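Local coordinates for elicitor protein Hrip2 (Magnaporthe oryzae, PDB 5FID), which probably acts as a secreted protein elicitor of the rice blast fungus that triggers defence responses in plants, at residues P62-Y67 / S81-N86. The protein carries 1 engineered substitution. Sequence-based numbering, arbitrary orientation.
Sequences PMFIGY and SSEWGN. Engineered in segment 62-67: M63 (natural residue Leu).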
ATOM      1  N   PRO A  62       3.442 -16.259 -15.124  1.00 11.62           N
ATOM      2  CA  PRO A  62       4.118 -16.218 -13.829  1.00 10.41           C
ATOM      3  C   PRO A  62       3.324 -15.463 -12.766  1.00 10.73           C
ATOM      4  O   PRO A  62       2.494 -14.592 -13.056  1.00 10.57           O
ATOM      5  CB  PRO A  62       5.368 -15.406 -14.136  1.00 10.74           C
ATOM      6  CG  PRO A  62       4.863 -14.388 -15.140  1.00 11.46           C
ATOM      7  CD  PRO A  62       3.814 -15.108 -15.967  1.00 11.20           C
HETATM    8  N   MSE A  63       3.625 -15.784 -11.519  1.00 12.35           N
HETATM    9  CA  MSE A  63       3.223 -14.943 -10.418  1.00 12.50           C
HETATM   10  C   MSE A  63       4.225 -13.802 -10.442  1.00 12.36           C
HETATM   11  O   MSE A  63       5.256 -13.915 -11.085  1.00 13.06           O
HETATM   12  CB  MSE A  63       3.343 -15.730  -9.118  1.00 12.69           C
HETATM   13  CG  MSE A  63       2.646 -15.087  -7.952  1.00 12.49           C
HETATM   14 SE   MSE A  63       3.258 -15.956  -6.323  1.00 26.07          SE
HETATM   15  CE  MSE A  63       5.108 -15.348  -6.242  1.00 13.79           C
ATOM     16  N   PHE A  64       3.914 -12.677  -9.806  1.00 10.42           N
ATOM     17  CA  PHE A  64       4.942 -11.650  -9.632  1.00 10.29           C
ATOM     18  C   PHE A  64       4.960 -10.969  -8.278  1.00 10.51           C
ATOM     19  O   PHE A  64       3.953 -10.915  -7.565  1.00  9.59           O
ATOM     20  CB  PHE A  64       5.029 -10.655 -10.821  1.00 11.77           C
ATOM     21  CG  PHE A  64       4.048  -9.507 -10.784  1.00 10.98           C
ATOM     22  CD1 PHE A  64       4.256  -8.413  -9.949  1.00 13.25           C
ATOM     23  CD2 PHE A  64       2.973  -9.473 -11.663  1.00 12.97           C
ATOM     24  CE1 PHE A  64       3.371  -7.328  -9.941  1.00 13.24           C
ATOM     25  CE2 PHE A  64       2.079  -8.389 -11.665  1.00 13.18           C
ATOM     26  CZ  PHE A  64       2.280  -7.321 -10.806  1.00 12.61           C
ATOM     27  N   ILE A  65       6.142 -10.476  -7.923  1.00 11.36           N
ATOM     28  CA  ILE A  65       6.318  -9.683  -6.721  1.00 10.99           C
ATOM     29  C   ILE A  65       6.790  -8.331  -7.196  1.00 12.39           C
ATOM     30  O   ILE A  65       7.831  -8.224  -7.845  1.00 11.25           O
ATOM     31  CB  ILE A  65       7.394 -10.293  -5.806  1.00 11.62           C
ATOM     32  CG1 ILE A  65       6.935 -11.677  -5.320  1.00 12.97           C
ATOM     33  CG2 ILE A  65       7.676  -9.362  -4.624  1.00 11.50           C
ATOM     34  CD1 ILE A  65       8.033 -12.689  -5.266  1.00 12.88           C
ATOM     35  N   GLY A  66       6.022  -7.290  -6.904  1.00 11.83           N
ATOM     36  CA  GLY A  66       6.419  -5.963  -7.330  1.00 12.25           C
ATOM     37  C   GLY A  66       6.878  -5.168  -6.131  1.00 11.49           C
ATOM     38  O   GLY A  66       6.285  -5.272  -5.063  1.00 12.12           O
ATOM     39  N   TYR A  67       7.932  -4.378  -6.291  1.00 10.87           N
ATOM     40  CA  TYR A  67       8.340  -3.483  -5.218  1.00 12.53           C
ATOM     41  C   TYR A  67       8.814  -2.148  -5.769  1.00 13.33           C
ATOM     42  O   TYR A  67       9.269  -2.065  -6.902  1.00 13.38           O
ATOM     43  CB  TYR A  67       9.431  -4.125  -4.355  1.00 12.54           C
ATOM     44  CG  TYR A  67      10.771  -4.282  -5.039  1.00 12.23           C
ATOM     45  CD1 TYR A  67      11.105  -5.463  -5.690  1.00 11.82           C
ATOM     46  CD2 TYR A  67      11.710  -3.261  -5.015  1.00 13.86           C
ATOM     47  CE1 TYR A  67      12.346  -5.623  -6.307  1.00 12.01           C
ATOM     48  CE2 TYR A  67      12.936  -3.402  -5.633  1.00 14.50           C
ATOM     49  CZ  TYR A  67      13.255  -4.583  -6.272  1.00 13.75           C
ATOM     50  OH  TYR A  67      14.487  -4.715  -6.882  1.00 13.46           O
ATOM     51  N   SER A  81       1.267 -10.478  -6.711  1.00 11.80           N
ATOM     52  CA  SER A  81       0.244 -10.442  -7.760  1.00 12.30           C
ATOM     53  C   SER A  81       0.084 -11.739  -8.531  1.00 12.39           C
ATOM     54  O   SER A  81       1.068 -12.354  -8.940  1.00 11.32           O
ATOM     55  CB  SER A  81       0.550  -9.317  -8.745  1.00 12.48           C
ATOM     56  OG  SER A  81      -0.399  -9.286  -9.799  1.00 12.66           O
ATOM     57  N   SER A  82      -1.168 -12.151  -8.733  1.00 10.65           N
ATOM     58  CA  SER A  82      -1.465 -13.267  -9.632  1.00 10.49           C
ATOM     59  C   SER A  82      -2.104 -12.780 -10.934  1.00 11.06           C
ATOM     60  O   SER A  82      -2.771 -13.557 -11.625  1.00 10.24           O
ATOM     61  CB  SER A  82      -2.389 -14.284  -8.958  1.00 10.43           C
ATOM     62  OG  SER A  82      -3.651 -13.708  -8.645  1.00 10.98           O
ATOM     63  N   GLU A  83      -1.886 -11.509 -11.279  1.00 10.19           N
ATOM     64  CA  GLU A  83      -2.497 -10.906 -12.471  1.00 12.59           C
ATOM     65  C   GLU A  83      -2.047 -11.529 -13.782  1.00 12.22           C
ATOM     66  O   GLU A  83      -2.752 -11.438 -14.788  1.00 12.49           O
ATOM     67  CB  GLU A  83      -2.203  -9.403 -12.534  1.00 12.08           C
ATOM     68  CG  GLU A  83      -2.940  -8.555 -11.529  1.00 13.55           C
ATOM     69  CD  GLU A  83      -2.354  -7.166 -11.449  1.00 17.62           C
ATOM     70  OE1 GLU A  83      -1.166  -7.041 -11.049  1.00 15.07           O
ATOM     71  OE2 GLU A  83      -3.067  -6.199 -11.797  1.00 17.70           O
ATOM     72  N   TRP A  84      -0.866 -12.141 -13.781  1.00 11.13           N
ATOM     73  CA  TRP A  84      -0.354 -12.790 -14.990  1.00 11.73           C
ATOM     74  C   TRP A  84      -0.339 -14.307 -14.868  1.00 11.72           C
ATOM     75  O   TRP A  84       0.131 -14.999 -15.777  1.00 10.97           O
ATOM     76  CB  TRP A  84       1.067 -12.305 -15.308  1.00 12.31           C
ATOM     77  CG  TRP A  84       1.203 -10.800 -15.358  1.00 13.06           C
ATOM     78  CD1 TRP A  84       0.204  -9.892 -15.548  1.00 14.25           C
ATOM     79  CD2 TRP A  84       2.414 -10.042 -15.208  1.00 15.28           C
ATOM     80  NE1 TRP A  84       0.717  -8.612 -15.532  1.00 13.56           N
ATOM     81  CE2 TRP A  84       2.070  -8.676 -15.321  1.00 14.82           C
ATOM     82  CE3 TRP A  84       3.748 -10.386 -14.977  1.00 12.79           C
ATOM     83  CZ2 TRP A  84       3.021  -7.650 -15.226  1.00 16.53           C
ATOM     84  CZ3 TRP A  84       4.694  -9.367 -14.889  1.00 13.78           C
ATOM     85  CH2 TRP A  84       4.324  -8.015 -15.006  1.00 16.69           C
ATOM     86  N   GLY A  85      -0.840 -14.814 -13.744  1.00 12.18           N
ATOM     87  CA  GLY A  85      -0.842 -16.243 -13.473  1.00 13.61           C
ATOM     88  C   GLY A  85      -0.429 -16.541 -12.036  1.00 13.29           C
ATOM     89  O   GLY A  85      -0.060 -15.640 -11.299  1.00 12.17           O
ATOM     90  N   ASN A  86      -0.513 -17.804 -11.630  1.00 12.14           N
ATOM     91  CA  ASN A  86      -0.008 -18.239 -10.332  1.00 12.74           C
ATOM     92  C   ASN A  86       0.160 -19.745 -10.294  1.00 13.24           C
ATOM     93  O   ASN A  86      -0.804 -20.472 -10.050  1.00 13.21           O
ATOM     94  CB  ASN A  86      -0.915 -17.818  -9.173  1.00 11.88           C
ATOM     95  CG  ASN A  86      -0.332 -18.217  -7.819  1.00 13.45           C
ATOM     96  OD1 ASN A  86       0.829 -18.653  -7.731  1.00 12.61           O
ATOM     97  ND2 ASN A  86      -1.120 -18.071  -6.763  1.00 12.78           N
TER
HETATM   98  O   HOH W   1       1.084 -12.548 -11.903  1.00 12.36           O
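F64 and S81 form an antiparallel, hydrogen-bonded pair where strand 75-81 ends beside strand 63-69, and the chain then folds over the start of the latter in a type I turn from S82 to G85. Both backbone bonds of the pair are nearly straight: F64 N gives to S81 O at 3.0 Å, and S81 N gives to F64 O at 2.9 Å.

The F64 ring lies between the two parts of the returning chain. With CG set between backbone N and carbonyl carbon (chi1 84°), the ring swings across the strand pair. S81 CB sits over one of its faces, 3.5 Å from the ring centroid, a CH-pi contact. W84, on the turn, meets the ring obliquely, the six-membered ring centred 4.3 Å from that of F64 with planes at 41°. P62 CG approaches the edge of the indole, and P62 CD lies 4.0 Å from W84 CB.

Beyond the pair, water takes over from direct backbone bonding: one molecule accepts from W84 N and lies within donating distance of P62 O and S81 O, though it has more acceptors in reach than protons to give. The S81 hydroxyl makes an ST turn by accepting from E83 N, and gives its own proton to E83 OE1 at 2.7 Å, on the anti side of the carboxylate. This sets E83 OE1 beside the F64 ring, 3.5 Å from F64 CZ and met obliquely, close to the like-charged E79; OE2 is salt-bridged to K120. On the other side of the strand pair, the engineered selenomethionine M63 lies alongside N86, its SE 3.9 Å from N86 OD1, which accepts from F88 N.

Strand 63-69 is flanked by 75-81 and 49-54 in the six-stranded antiparallel sheet; F64 and W84 both touch T50 of strand 49-54, while M63 packs against L135 of strand 131-135 in the other sheet.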